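Local structure of kojibiose phosphorylase (Gut metagenome, 6W0P) at residues A[439-442]-A[443-447]; A[429-432]-A[433-437]; A[447-450]-A[451-455]; A[368-371]-A[372-375]; A[374-377]-A[378-381]. The protein belongs to glycoside hydrolase family 65, whose members combine a beta-sandwich N-terminal domain, an alpha-helical barrel catalytic domain and a small C-terminal beta domain. All blocks are in the same frame, centred on the assembly; numbering follows the deposited sequence.

Interaction 1 of 5, residues A[439-442]-A[443-447]; sequences FMQN and YGIEM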
loop_
_atom_site.group_PDB
_atom_site.type_symbol
_atom_site.label_atom_id
_atom_site.label_comp_id
_atom_site.label_asym_id
_atom_site.label_seq_id
_atom_site.Cartn_x
_atom_site.Cartn_y
_atom_site.Cartn_z
ATOM N N PHE A 439 4.041 13.248 -39.588
ATOM C CA PHE A 439 4.031 12.827 -38.171
ATOM C C PHE A 439 3.084 11.627 -38.015
ATOM O O PHE A 439 3.501 10.635 -37.392
ATOM C CB PHE A 439 3.604 13.946 -37.221
ATOM C CG PHE A 439 3.308 13.390 -35.858
ATOM C CD1 PHE A 439 4.341 12.966 -35.038
ATOM C CD2 PHE A 439 2.002 13.155 -35.460
ATOM C CE1 PHE A 439 4.072 12.374 -33.815
ATOM C CE2 PHE A 439 1.740 12.572 -34.230
ATOM C CZ PHE A 439 2.774 12.175 -33.413
ATOM N N MET A 440 1.856 11.705 -38.543
ATOM C CA MET A 440 0.846 10.635 -38.338
ATOM C C MET A 440 1.353 9.345 -39.014
ATOM O O MET A 440 1.435 8.310 -38.323
ATOM C CB MET A 440 -0.532 11.048 -38.868
ATOM C CG MET A 440 -1.626 10.005 -38.680
ATOM S SD MET A 440 -1.982 9.573 -36.943
ATOM C CE MET A 440 -2.887 11.024 -36.407
ATOM N N GLN A 441 1.761 9.409 -40.283
ATOM C CA GLN A 441 2.262 8.228 -41.043
ATOM C C GLN A 441 3.461 7.611 -40.312
ATOM O O GLN A 441 3.432 6.415 -40.040
ATOM C CB GLN A 441 2.651 8.628 -42.470
ATOM C CG GLN A 441 3.073 7.457 -43.360
ATOM C CD GLN A 441 2.007 6.392 -43.499
ATOM O OE1 GLN A 441 0.959 6.593 -44.119
ATOM N NE2 GLN A 441 2.271 5.237 -42.912
ATOM N N ASN A 442 4.485 8.400 -39.999
ATOM C CA ASN A 442 5.789 7.868 -39.516
ATOM C C ASN A 442 5.696 7.439 -38.036
ATOM O O ASN A 442 6.477 6.553 -37.659
ATOM C CB ASN A 442 6.921 8.870 -39.763
ATOM C CG ASN A 442 7.143 9.174 -41.227
ATOM O OD1 ASN A 442 6.593 8.497 -42.086
ATOM N ND2 ASN A 442 7.970 10.162 -41.522
ATOM N N TYR A 443 4.770 8.007 -37.242
ATOM C CA TYR A 443 4.737 7.858 -35.757
ATOM C C TYR A 443 3.315 7.676 -35.208
ATOM O O TYR A 443 3.077 6.728 -34.456
ATOM C CB TYR A 443 5.420 9.059 -35.110
ATOM C CG TYR A 443 6.836 9.257 -35.574
ATOM C CD1 TYR A 443 7.807 8.319 -35.274
ATOM C CD2 TYR A 443 7.195 10.343 -36.358
ATOM C CE1 TYR A 443 9.112 8.461 -35.716
ATOM C CE2 TYR A 443 8.499 10.507 -36.798
ATOM C CZ TYR A 443 9.459 9.562 -36.475
ATOM O OH TYR A 443 10.751 9.707 -36.888
ATOM N N GLY A 444 2.403 8.583 -35.555
ATOM C CA GLY A 444 1.078 8.730 -34.920
ATOM C C GLY A 444 0.275 7.449 -34.931
ATOM O O GLY A 444 -0.156 7.011 -33.864
ATOM N N ILE A 445 0.086 6.872 -36.107
ATOM C CA ILE A 445 -0.746 5.655 -36.311
ATOM C C ILE A 445 -0.224 4.558 -35.383
ATOM O O ILE A 445 -1.030 3.975 -34.669
ATOM C CB ILE A 445 -0.732 5.250 -37.793
ATOM C CG1 ILE A 445 -1.236 6.395 -38.674
ATOM C CG2 ILE A 445 -1.521 3.959 -38.013
ATOM C CD1 ILE A 445 -1.025 6.175 -40.161
ATOM N N GLU A 446 1.089 4.321 -35.374
ATOM C CA GLU A 446 1.709 3.273 -34.530
ATOM C C GLU A 446 1.300 3.482 -33.060
ATOM O O GLU A 446 0.828 2.499 -32.435
ATOM C CB GLU A 446 3.227 3.261 -34.680
ATOM C CG GLU A 446 3.834 2.032 -34.024
ATOM C CD GLU A 446 5.344 2.012 -33.981
ATOM O OE1 GLU A 446 5.953 2.787 -34.736
ATOM O OE2 GLU A 446 5.904 1.235 -33.175
ATOM N N MET A 447 1.472 4.705 -32.544
ATOM C CA MET A 447 1.136 5.090 -31.146
ATOM C C MET A 447 -0.347 4.845 -30.887
ATOM O O MET A 447 -0.663 4.371 -29.783
ATOM C CB MET A 447 1.432 6.564 -30.877
ATOM C CG MET A 447 2.892 6.874 -30.940
ATOM S SD MET A 447 3.188 8.626 -30.898
ATOM C CE MET A 447 3.247 8.867 -29.120
HETATM O O HOH W 1 3.284 5.246 -37.373
#
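The Phe439 ring has the backbone N of Gly444 over one face, 4.2 Å above the plane and displaced toward the rim, while CB of Tyr443 approaches obliquely, 3.8 Å from Phe439 CE1. The Tyr443 ring lies against its own chain neighbour: Asn442 CB sits over one face in a CH-pi contact, 4.0 Å from the ring centroid. With CG of Phe439 anti to the backbone N (chi1 167°), the phenyl group runs forward under the next turn, where Gly444, with no side chain, lets its CA come 4.0 Å from Phe439 CE2. On another side of the helix, Met440 is bent at chi2 and chi3 and crosses Ile445 at about a right angle, its CG 3.6 Å from Ile445 CG1.

The backbone widens at the same place. Phe439 O accepts from two amides, Tyr443 N and Gly444 N, which arrive from opposite faces of its carbonyl plane; the second bond is the straighter (163° against 131°). Ile445 N reaches back five residues to Met440 O at 3.0 Å. A water accepts from Glu446 N and donates to Gln441 O, spanning the same i to i+5 interval. Phe439 and Tyr443 touch helix 365-376, and Met440 touches helix 418-434. Paired i to i+5 bonds of this kind mark a pi-bulge, a wider turn within an otherwise alpha-helical segment, here near the start of helix 437-458 in the catalytic domain.

Interaction 2 of 5, residues A[429-432]-A[433-437]; sequences HYMK and IYNDH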
loop_
_atom_site.group_PDB
_atom_site.type_symbol
_atom_site.label_atom_id
_atom_site.label_comp_id
_atom_site.label_asym_id
_atom_site.label_seq_id
_atom_site.Cartn_x
_atom_site.Cartn_y
_atom_site.Cartn_z
ATOM N N HIS A 429 -5.068 16.443 -30.735
ATOM C CA HIS A 429 -4.990 17.915 -30.562
ATOM C C HIS A 429 -3.935 18.476 -31.524
ATOM O O HIS A 429 -4.193 19.491 -32.193
ATOM C CB HIS A 429 -4.746 18.262 -29.084
ATOM C CG HIS A 429 -5.197 19.628 -28.699
ATOM N ND1 HIS A 429 -5.017 20.125 -27.423
ATOM C CD2 HIS A 429 -5.748 20.616 -29.426
ATOM C CE1 HIS A 429 -5.487 21.362 -27.380
ATOM N NE2 HIS A 429 -5.935 21.695 -28.599
ATOM N N TYR A 430 -2.804 17.788 -31.631
ATOM C CA TYR A 430 -1.669 18.174 -32.497
ATOM C C TYR A 430 -2.121 18.210 -33.966
ATOM O O TYR A 430 -1.816 19.188 -34.699
ATOM C CB TYR A 430 -0.522 17.181 -32.327
ATOM C CG TYR A 430 0.634 17.487 -33.233
ATOM C CD1 TYR A 430 1.357 18.649 -33.046
ATOM C CD2 TYR A 430 0.982 16.658 -34.291
ATOM C CE1 TYR A 430 2.416 18.981 -33.874
ATOM C CE2 TYR A 430 2.046 16.970 -35.121
ATOM C CZ TYR A 430 2.754 18.146 -34.919
ATOM O OH TYR A 430 3.797 18.512 -35.709
ATOM N N MET A 431 -2.800 17.142 -34.396
ATOM C CA MET A 431 -3.291 16.999 -35.785
ATOM C C MET A 431 -4.374 18.061 -36.011
ATOM O O MET A 431 -4.446 18.599 -37.126
ATOM C CB MET A 431 -3.837 15.588 -36.042
ATOM C CG MET A 431 -2.749 14.522 -35.976
ATOM S SD MET A 431 -1.469 14.721 -37.272
ATOM C CE MET A 431 -2.482 14.436 -38.725
ATOM N N LYS A 432 -5.145 18.395 -34.978
ATOM C CA LYS A 432 -6.239 19.379 -35.111
ATOM C C LYS A 432 -5.648 20.781 -35.341
ATOM O O LYS A 432 -6.269 21.551 -36.057
ATOM C CB LYS A 432 -7.150 19.327 -33.887
ATOM C CG LYS A 432 -8.318 20.298 -33.944
ATOM C CD LYS A 432 -8.872 20.633 -32.589
ATOM C CE LYS A 432 -10.139 19.885 -32.228
ATOM N NZ LYS A 432 -10.666 20.372 -30.925
ATOM N N ILE A 433 -4.478 21.094 -34.786
ATOM C CA ILE A 433 -3.839 22.427 -34.974
ATOM C C ILE A 433 -2.985 22.429 -36.252
ATOM O O ILE A 433 -2.974 23.466 -36.923
ATOM C CB ILE A 433 -3.029 22.825 -33.723
ATOM C CG1 ILE A 433 -3.879 22.806 -32.448
ATOM C CG2 ILE A 433 -2.362 24.171 -33.931
ATOM C CD1 ILE A 433 -5.138 23.654 -32.517
ATOM N N TYR A 434 -2.302 21.332 -36.589
ATOM C CA TYR A 434 -1.241 21.312 -37.637
ATOM C C TYR A 434 -1.487 20.323 -38.781
ATOM O O TYR A 434 -0.732 20.385 -39.780
ATOM C CB TYR A 434 0.087 20.949 -36.994
ATOM C CG TYR A 434 0.609 22.073 -36.152
ATOM C CD1 TYR A 434 1.061 23.236 -36.749
ATOM C CD2 TYR A 434 0.620 21.986 -34.769
ATOM C CE1 TYR A 434 1.556 24.276 -35.983
ATOM C CE2 TYR A 434 1.113 23.015 -33.993
ATOM C CZ TYR A 434 1.583 24.160 -34.605
ATOM O OH TYR A 434 2.067 25.182 -33.858
ATOM N N ASN A 435 -2.451 19.420 -38.631
ATOM C CA ASN A 435 -2.750 18.337 -39.604
ATOM C C ASN A 435 -1.449 17.865 -40.271
ATOM O O ASN A 435 -1.358 17.948 -41.506
ATOM C CB ASN A 435 -3.799 18.809 -40.609
ATOM C CG ASN A 435 -4.380 17.645 -41.377
ATOM O OD1 ASN A 435 -3.987 16.502 -41.156
ATOM N ND2 ASN A 435 -5.318 17.928 -42.270
ATOM N N ASP A 436 -0.498 17.380 -39.467
ATOM C CA ASP A 436 0.876 16.992 -39.872
ATOM C C ASP A 436 0.855 15.547 -40.386
ATOM O O ASP A 436 1.047 14.610 -39.584
ATOM C CB ASP A 436 1.826 17.186 -38.694
ATOM C CG ASP A 436 3.279 16.834 -38.955
ATOM O OD1 ASP A 436 3.556 16.157 -39.984
ATOM O OD2 ASP A 436 4.120 17.213 -38.102
ATOM N N HIS A 437 0.644 15.374 -41.695
ATOM C CA HIS A 437 0.472 14.049 -42.352
ATOM C C HIS A 437 1.675 13.139 -42.071
ATOM O O HIS A 437 1.444 11.959 -41.752
ATOM C CB HIS A 437 0.241 14.217 -43.854
ATOM C CG HIS A 437 -0.440 13.050 -44.479
ATOM N ND1 HIS A 437 0.261 11.977 -44.988
ATOM C CD2 HIS A 437 -1.745 12.789 -44.676
ATOM C CE1 HIS A 437 -0.586 11.103 -45.483
ATOM N NE2 HIS A 437 -1.818 11.575 -45.302
#
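Asp436 OD2 takes the hydroxyl of Tyr430 at 2.7 Å from OH, through its anti lone pair and in the plane of the tyrosine ring at its edge. The same oxygen forms a salt bridge with Lys369 of helix 365-376, so it is gripped by two groups, and the nearby ammonium would be expected to favour the charged carboxylate. Asp436 CG is anti to the backbone N (chi1 -180°), which turns the carboxylate back toward Tyr430; CB meets the ring as well, 3.6 Å from Tyr430 CE2. The other oxygen, OD1, bonds to Phe439 N, making Asp436 the N-cap of helix 437-458.

Helix 418-434 ends at Tyr434, and helix 437-458 begins three residues on, a short turn joining two consecutive helices of the catalytic domain. Asn435 makes the break: its phi is positive (34°), yet its N still bonds to Met431 O at 2.6 Å. One residue earlier, Tyr434 N donates to Tyr430 O at 2.9 Å. The two tyrosine side chains cross at about a right angle, Tyr434 CD2 lying 3.6 Å from Tyr430 CE1, with ring planes inclined at 42°. Met431, bent at chi2 and chi3, curls under the turn: its SD is 3.4 Å from Asp436 O and its CE 3.5 Å from Asn435 OD1. Beyond the turn, the His437 ring stacks on Tyr509 and its NE2 bonds to Thr508.

Interaction 3 of 5, residues A[447-450]-A[451-455]; sequences MLVE and ISKFL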
loop_
_atom_site.group_PDB
_atom_site.type_symbol
_atom_site.label_atom_id
_atom_site.label_comp_id
_atom_site.label_asym_id
_atom_site.label_seq_id
_atom_site.Cartn_x
_atom_site.Cartn_y
_atom_site.Cartn_z
ATOM N N MET A 447 1.472 4.705 -32.544
ATOM C CA MET A 447 1.136 5.090 -31.146
ATOM C C MET A 447 -0.347 4.845 -30.887
ATOM O O MET A 447 -0.663 4.371 -29.783
ATOM C CB MET A 447 1.432 6.564 -30.877
ATOM C CG MET A 447 2.892 6.874 -30.940
ATOM S SD MET A 447 3.188 8.626 -30.898
ATOM C CE MET A 447 3.247 8.867 -29.120
ATOM N N LEU A 448 -1.209 5.165 -31.854
ATOM C CA LEU A 448 -2.681 5.051 -31.685
ATOM C C LEU A 448 -3.093 3.565 -31.664
ATOM O O LEU A 448 -4.034 3.206 -30.885
ATOM C CB LEU A 448 -3.388 5.798 -32.813
ATOM C CG LEU A 448 -3.262 7.323 -32.797
ATOM C CD1 LEU A 448 -4.044 7.920 -33.962
ATOM C CD2 LEU A 448 -3.755 7.917 -31.476
ATOM N N VAL A 449 -2.453 2.720 -32.487
ATOM C CA VAL A 449 -2.793 1.267 -32.562
ATOM C C VAL A 449 -2.355 0.630 -31.243
ATOM O O VAL A 449 -3.141 -0.121 -30.657
ATOM C CB VAL A 449 -2.168 0.588 -33.801
ATOM C CG1 VAL A 449 -2.170 -0.935 -33.694
ATOM C CG2 VAL A 449 -2.872 1.036 -35.070
ATOM N N GLU A 450 -1.145 0.953 -30.788
ATOM C CA GLU A 450 -0.596 0.392 -29.528
ATOM C C GLU A 450 -1.487 0.805 -28.349
ATOM O O GLU A 450 -1.782 -0.081 -27.530
ATOM C CB GLU A 450 0.862 0.806 -29.307
ATOM C CG GLU A 450 1.820 0.220 -30.337
ATOM C CD GLU A 450 1.988 -1.295 -30.344
ATOM O OE1 GLU A 450 1.434 -1.966 -29.444
ATOM O OE2 GLU A 450 2.648 -1.802 -31.281
ATOM N N ILE A 451 -1.901 2.080 -28.257
ATOM C CA ILE A 451 -2.750 2.560 -27.123
ATOM C C ILE A 451 -4.102 1.857 -27.201
ATOM O O ILE A 451 -4.562 1.361 -26.159
ATOM C CB ILE A 451 -2.910 4.089 -27.097
ATOM C CG1 ILE A 451 -1.583 4.792 -26.802
ATOM C CG2 ILE A 451 -3.993 4.500 -26.113
ATOM C CD1 ILE A 451 -1.563 6.219 -27.270
ATOM N N SER A 452 -4.700 1.772 -28.390
ATOM C CA SER A 452 -5.998 1.081 -28.604
ATOM C C SER A 452 -5.883 -0.385 -28.170
ATOM O O SER A 452 -6.777 -0.848 -27.467
ATOM C CB SER A 452 -6.487 1.243 -30.014
ATOM O OG SER A 452 -6.632 2.622 -30.308
ATOM N N LYS A 453 -4.810 -1.079 -28.543
ATOM C CA LYS A 453 -4.560 -2.490 -28.118
ATOM C C LYS A 453 -4.600 -2.614 -26.589
ATOM O O LYS A 453 -5.241 -3.557 -26.074
ATOM C CB LYS A 453 -3.202 -2.956 -28.635
ATOM C CG LYS A 453 -3.226 -3.475 -30.057
ATOM C CD LYS A 453 -1.847 -3.741 -30.627
ATOM C CE LYS A 453 -1.026 -4.775 -29.884
ATOM N NZ LYS A 453 0.422 -4.594 -30.160
ATOM N N PHE A 454 -3.935 -1.710 -25.862
ATOM C CA PHE A 454 -3.961 -1.719 -24.376
ATOM C C PHE A 454 -5.396 -1.527 -23.880
ATOM O O PHE A 454 -5.843 -2.301 -23.035
ATOM C CB PHE A 454 -3.027 -0.661 -23.805
ATOM C CG PHE A 454 -3.225 -0.431 -22.336
ATOM C CD1 PHE A 454 -3.021 -1.459 -21.434
ATOM C CD2 PHE A 454 -3.615 0.810 -21.861
ATOM C CE1 PHE A 454 -3.205 -1.249 -20.076
ATOM C CE2 PHE A 454 -3.798 1.011 -20.504
ATOM C CZ PHE A 454 -3.588 -0.014 -19.617
ATOM N N LEU A 455 -6.109 -0.545 -24.434
ATOM C CA LEU A 455 -7.465 -0.174 -23.964
ATOM C C LEU A 455 -8.412 -1.357 -24.189
ATOM O O LEU A 455 -9.290 -1.568 -23.334
ATOM C CB LEU A 455 -7.938 1.088 -24.685
ATOM C CG LEU A 455 -7.269 2.387 -24.248
ATOM C CD1 LEU A 455 -7.877 3.577 -24.986
ATOM C CD2 LEU A 455 -7.368 2.599 -22.740
#
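Ionic contact comes first: Lys453 NZ and Glu450 OE1 form a salt bridge at 2.9 Å, the two chains lying side by side and pointing the same way. The ammonium meets OE1 on its syn side, 29° out of the carboxylate plane. A bend at chi2 of Glu450 (-65°) and another at chi3 of Lys453 (61°) bring the charged ends together over only three residues. The lysine NZ has a second partner in the carbonyl of Cys518, so the bridge also links helix 437-458 to the end of helix 513-518.

Hydrogen bonding follows the i to i+4 pattern of a regular alpha-helix, in the middle of one of the long helices of the catalytic domain. Lys453 N to Val449 O, at 2.9 Å, is representative. Ser452 adds a side-chain bond to this pattern: OG donates to Leu448 O at 2.7 Å, while Ser452 N reaches the same oxygen at 3.0 Å from the opposite face of the carbonyl plane.

The remaining contacts set apolar atoms against backbone and side chain. Ile451 lays CG1 and CD1 along Met447 O, with CG1 at 3.1 Å. Val449 CG1 crosses the lysine chain obliquely, 4.2 Å from Lys453 CD, and both residues also touch Phe520.

Interaction 4 of 5, residues A[368-371]-A[372-375]; sequences AKDL and IMFR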
loop_
_atom_site.group_PDB
_atom_site.type_symbol
_atom_site.label_atom_id
_atom_site.label_comp_id
_atom_site.label_asym_id
_atom_site.label_seq_id
_atom_site.Cartn_x
_atom_site.Cartn_y
_atom_site.Cartn_z
ATOM N N ALA A 368 5.651 21.388 -29.464
ATOM C CA ALA A 368 4.420 20.557 -29.396
ATOM C C ALA A 368 4.724 19.143 -29.909
ATOM O O ALA A 368 4.408 18.171 -29.221
ATOM C CB ALA A 368 3.297 21.183 -30.185
ATOM N N LYS A 369 5.324 19.030 -31.089
ATOM C CA LYS A 369 5.637 17.714 -31.716
ATOM C C LYS A 369 6.640 16.937 -30.845
ATOM O O LYS A 369 6.464 15.720 -30.703
ATOM C CB LYS A 369 6.141 17.918 -33.150
ATOM C CG LYS A 369 6.768 16.699 -33.813
ATOM C CD LYS A 369 6.531 16.591 -35.322
ATOM C CE LYS A 369 7.718 17.011 -36.171
ATOM N NZ LYS A 369 7.317 17.256 -37.584
ATOM N N ASP A 370 7.633 17.615 -30.253
ATOM C CA ASP A 370 8.693 16.978 -29.425
ATOM C C ASP A 370 8.085 16.400 -28.148
ATOM O O ASP A 370 8.480 15.268 -27.774
ATOM C CB ASP A 370 9.871 17.917 -29.174
ATOM C CG ASP A 370 10.902 17.882 -30.296
ATOM O OD1 ASP A 370 10.662 17.143 -31.255
ATOM O OD2 ASP A 370 11.934 18.605 -30.216
ATOM N N LEU A 371 7.138 17.106 -27.524
ATOM C CA LEU A 371 6.391 16.577 -26.355
ATOM C C LEU A 371 5.761 15.223 -26.704
ATOM O O LEU A 371 5.891 14.301 -25.879
ATOM C CB LEU A 371 5.339 17.585 -25.892
ATOM C CG LEU A 371 5.904 18.724 -25.066
ATOM C CD1 LEU A 371 4.833 19.747 -24.736
ATOM C CD2 LEU A 371 6.529 18.192 -23.793
ATOM N N ILE A 372 5.143 15.073 -27.885
ATOM C CA ILE A 372 4.551 13.769 -28.314
ATOM C C ILE A 372 5.666 12.769 -28.674
ATOM O O ILE A 372 5.503 11.585 -28.354
ATOM C CB ILE A 372 3.539 13.987 -29.433
ATOM C CG1 ILE A 372 2.385 14.860 -28.944
ATOM C CG2 ILE A 372 3.037 12.673 -29.986
ATOM C CD1 ILE A 372 1.811 15.769 -30.018
ATOM N N MET A 373 6.786 13.216 -29.249
ATOM C CA MET A 373 7.895 12.311 -29.678
ATOM C C MET A 373 8.533 11.705 -28.429
ATOM O O MET A 373 8.973 10.516 -28.463
ATOM C CB MET A 373 8.973 13.047 -30.483
ATOM C CG MET A 373 8.563 13.404 -31.907
ATOM S SD MET A 373 7.836 12.074 -32.849
ATOM C CE MET A 373 9.160 10.872 -32.808
ATOM N N PHE A 374 8.548 12.461 -27.334
ATOM C CA PHE A 374 9.018 11.895 -26.053
ATOM C C PHE A 374 8.257 10.591 -25.815
ATOM O O PHE A 374 8.898 9.622 -25.369
ATOM C CB PHE A 374 8.855 12.848 -24.870
ATOM C CG PHE A 374 8.858 12.104 -23.562
ATOM C CD1 PHE A 374 10.018 11.521 -23.078
ATOM C CD2 PHE A 374 7.685 11.920 -22.856
ATOM C CE1 PHE A 374 10.018 10.822 -21.881
ATOM C CE2 PHE A 374 7.681 11.208 -21.668
ATOM C CZ PHE A 374 8.850 10.660 -21.182
ATOM N N ARG A 375 6.942 10.588 -26.063
ATOM C CA ARG A 375 6.056 9.414 -25.825
ATOM C C ARG A 375 6.301 8.348 -26.898
ATOM O O ARG A 375 6.270 7.167 -26.567
ATOM C CB ARG A 375 4.584 9.832 -25.787
ATOM C CG ARG A 375 4.260 10.804 -24.662
ATOM C CD ARG A 375 4.526 10.259 -23.261
ATOM N NE ARG A 375 3.861 11.073 -22.241
ATOM C CZ ARG A 375 3.799 10.803 -20.943
ATOM N NH1 ARG A 375 4.370 9.721 -20.449
ATOM N NH2 ARG A 375 3.159 11.627 -20.132
#
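Ile372 and Leu371, adjacent in the chain, have the most surface buried here, followed by Met373; their contacts run largely between backbone and side chain. Ile372 points CG1 anti to its carbonyl carbon (chi1 -62°), which carries CD1 back along the preceding turn to 3.6 Å from Ala368 O. The amide of Ile372 makes only a weak bond to that same oxygen, at 3.5 Å between N and O. Leu371 takes part through its carbonyl O, which lies at the edge of the Phe374 ring, near the ring plane, and 3.5 Å from Phe374 CB.

Met373 has CG beside its backbone N (chi1 -74°), which sets CG 3.3 Å from Lys369 O; bends at chi2 and chi3 then turn the sulfur end away. Its N donates to that oxygen in the carbonyl plane at 2.9 Å. One residue on, Phe374 N bonds to Asp370 O at 2.8 Å, nearly along the C=O axis. These two firm bonds, beside the weak one at Ile372, identify an alpha-helical turn that is slightly stretched at one point.

The side chains leave this turn of helix 365-376 toward three neighbouring helices: Leu371 and Ala368 touch helix 351-361, Ile372 meets both helix 418-434 and helix 437-458, and Met373 packs on Tyr443 of the latter.

Interaction 5 of 5, residues A[374-377]-A[378-381]; sequences FRYN and TLEE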
loop_
_atom_site.group_PDB
_atom_site.type_symbol
_atom_site.label_atom_id
_atom_site.label_comp_id
_atom_site.label_asym_id
_atom_site.label_seq_id
_atom_site.Cartn_x
_atom_site.Cartn_y
_atom_site.Cartn_z
ATOM N N PHE A 374 8.548 12.461 -27.334
ATOM C CA PHE A 374 9.018 11.895 -26.053
ATOM C C PHE A 374 8.257 10.591 -25.815
ATOM O O PHE A 374 8.898 9.622 -25.369
ATOM C CB PHE A 374 8.855 12.848 -24.870
ATOM C CG PHE A 374 8.858 12.104 -23.562
ATOM C CD1 PHE A 374 10.018 11.521 -23.078
ATOM C CD2 PHE A 374 7.685 11.920 -22.856
ATOM C CE1 PHE A 374 10.018 10.822 -21.881
ATOM C CE2 PHE A 374 7.681 11.208 -21.668
ATOM C CZ PHE A 374 8.850 10.660 -21.182
ATOM N N ARG A 375 6.942 10.588 -26.063
ATOM C CA ARG A 375 6.056 9.414 -25.825
ATOM C C ARG A 375 6.301 8.348 -26.898
ATOM O O ARG A 375 6.270 7.167 -26.567
ATOM C CB ARG A 375 4.584 9.832 -25.787
ATOM C CG ARG A 375 4.260 10.804 -24.662
ATOM C CD ARG A 375 4.526 10.259 -23.261
ATOM N NE ARG A 375 3.861 11.073 -22.241
ATOM C CZ ARG A 375 3.799 10.803 -20.943
ATOM N NH1 ARG A 375 4.370 9.721 -20.449
ATOM N NH2 ARG A 375 3.159 11.627 -20.132
ATOM N N TYR A 376 6.495 8.738 -28.151
ATOM C CA TYR A 376 6.826 7.772 -29.223
ATOM C C TYR A 376 8.109 7.050 -28.811
ATOM O O TYR A 376 8.181 5.824 -28.937
ATOM C CB TYR A 376 6.978 8.414 -30.605
ATOM C CG TYR A 376 7.279 7.359 -31.633
ATOM C CD1 TYR A 376 6.274 6.556 -32.147
ATOM C CD2 TYR A 376 8.591 7.047 -31.953
ATOM C CE1 TYR A 376 6.561 5.514 -33.016
ATOM C CE2 TYR A 376 8.897 6.011 -32.821
ATOM C CZ TYR A 376 7.881 5.237 -33.350
ATOM O OH TYR A 376 8.211 4.226 -34.205
ATOM N N ASN A 377 9.077 7.785 -28.271
ATOM C CA ASN A 377 10.430 7.242 -27.999
ATOM C C ASN A 377 10.426 6.449 -26.689
ATOM O O ASN A 377 11.490 5.903 -26.363
ATOM C CB ASN A 377 11.495 8.340 -28.044
ATOM C CG ASN A 377 11.734 8.869 -29.441
ATOM O OD1 ASN A 377 11.809 8.095 -30.396
ATOM N ND2 ASN A 377 11.862 10.178 -29.579
ATOM N N THR A 378 9.303 6.408 -25.960
ATOM C CA THR A 378 9.126 5.593 -24.724
ATOM C C THR A 378 7.981 4.597 -24.942
ATOM O O THR A 378 7.457 4.086 -23.936
ATOM C CB THR A 378 8.883 6.462 -23.477
ATOM O OG1 THR A 378 7.948 7.502 -23.787
ATOM C CG2 THR A 378 10.170 7.058 -22.955
ATOM N N LEU A 379 7.638 4.309 -26.201
ATOM C CA LEU A 379 6.647 3.262 -26.569
ATOM C C LEU A 379 7.053 1.899 -25.989
ATOM O O LEU A 379 6.168 1.192 -25.508
ATOM C CB LEU A 379 6.501 3.165 -28.093
ATOM C CG LEU A 379 5.174 3.652 -28.668
ATOM C CD1 LEU A 379 5.083 3.350 -30.167
ATOM C CD2 LEU A 379 3.986 3.036 -27.940
ATOM N N GLU A 380 8.326 1.508 -26.063
ATOM C CA GLU A 380 8.744 0.136 -25.656
ATOM C C GLU A 380 8.494 -0.028 -24.147
ATOM O O GLU A 380 7.931 -1.076 -23.727
ATOM C CB GLU A 380 10.187 -0.141 -26.082
ATOM C CG GLU A 380 10.303 -0.360 -27.580
ATOM C CD GLU A 380 9.646 -1.641 -28.097
ATOM O OE1 GLU A 380 9.704 -2.675 -27.387
ATOM O OE2 GLU A 380 9.051 -1.604 -29.198
ATOM N N GLU A 381 8.843 0.990 -23.362
ATOM C CA GLU A 381 8.591 1.024 -21.891
ATOM C C GLU A 381 7.090 0.903 -21.603
ATOM O O GLU A 381 6.731 0.200 -20.638
ATOM C CB GLU A 381 9.150 2.306 -21.286
ATOM C CG GLU A 381 10.667 2.320 -21.248
ATOM C CD GLU A 381 11.374 2.630 -22.554
ATOM O OE1 GLU A 381 10.718 3.072 -23.538
ATOM O OE2 GLU A 381 12.591 2.421 -22.580
HETATM O O HOH W 2 6.382 7.752 -21.408
#
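Thr378 OG1 donates to Phe374 O at 2.8 Å, and the same hydroxyl oxygen sits over the centre of the Phe374 ring, 4.1 Å above its plane. The threonine chi1 of 44° places OG1 between the backbone N and the carbonyl carbon, facing the last turn of helix 365-376, while CG2 comes 3.9 Å from Phe374 CE1. A water donates to OG1 at 2.9 Å and accepts from Arg375 NH1 in the guanidinium plane at 3.0 Å. On another side, Leu379 CD1 meets the Tyr376 ring obliquely, 3.9 Å from CE1.

Behind these contacts stands a type I turn from Tyr376 to Leu379, with Leu379 N bonded to Tyr376 O at 3.2 Å from well above the carbonyl plane. Glu353 fixes Arg375 by a salt bridge, and Glu446 takes the Tyr376 hydroxyl.

The chemistry implies that Thr378, at the N-cap position of helix 379-388, spends its hydroxyl on the end of the preceding helix instead of capping the next.

Overall arrangement
From the N terminus, interaction 4 comes first, on helix 365-376; interaction 5 overlaps it at Phe374 and Arg375 and closes the turn into helix 379-388. Interaction 2 follows at the end of helix 418-434 and turns the chain into helix 437-458, which carries interactions 1 and 3, joined at Met447. All five are local and serial: none nests within or crosses another. In space, Met447 CE packs 3.6 Å from Ile372 O, uniting interactions 1, 3 and 4, while Lys369 reaches interaction 2 and Tyr376 ties interaction 5 to interaction 1. Interactions 2 and 5 lie farthest apart, centres about 20 Å, with helix 365-376 spanning between them.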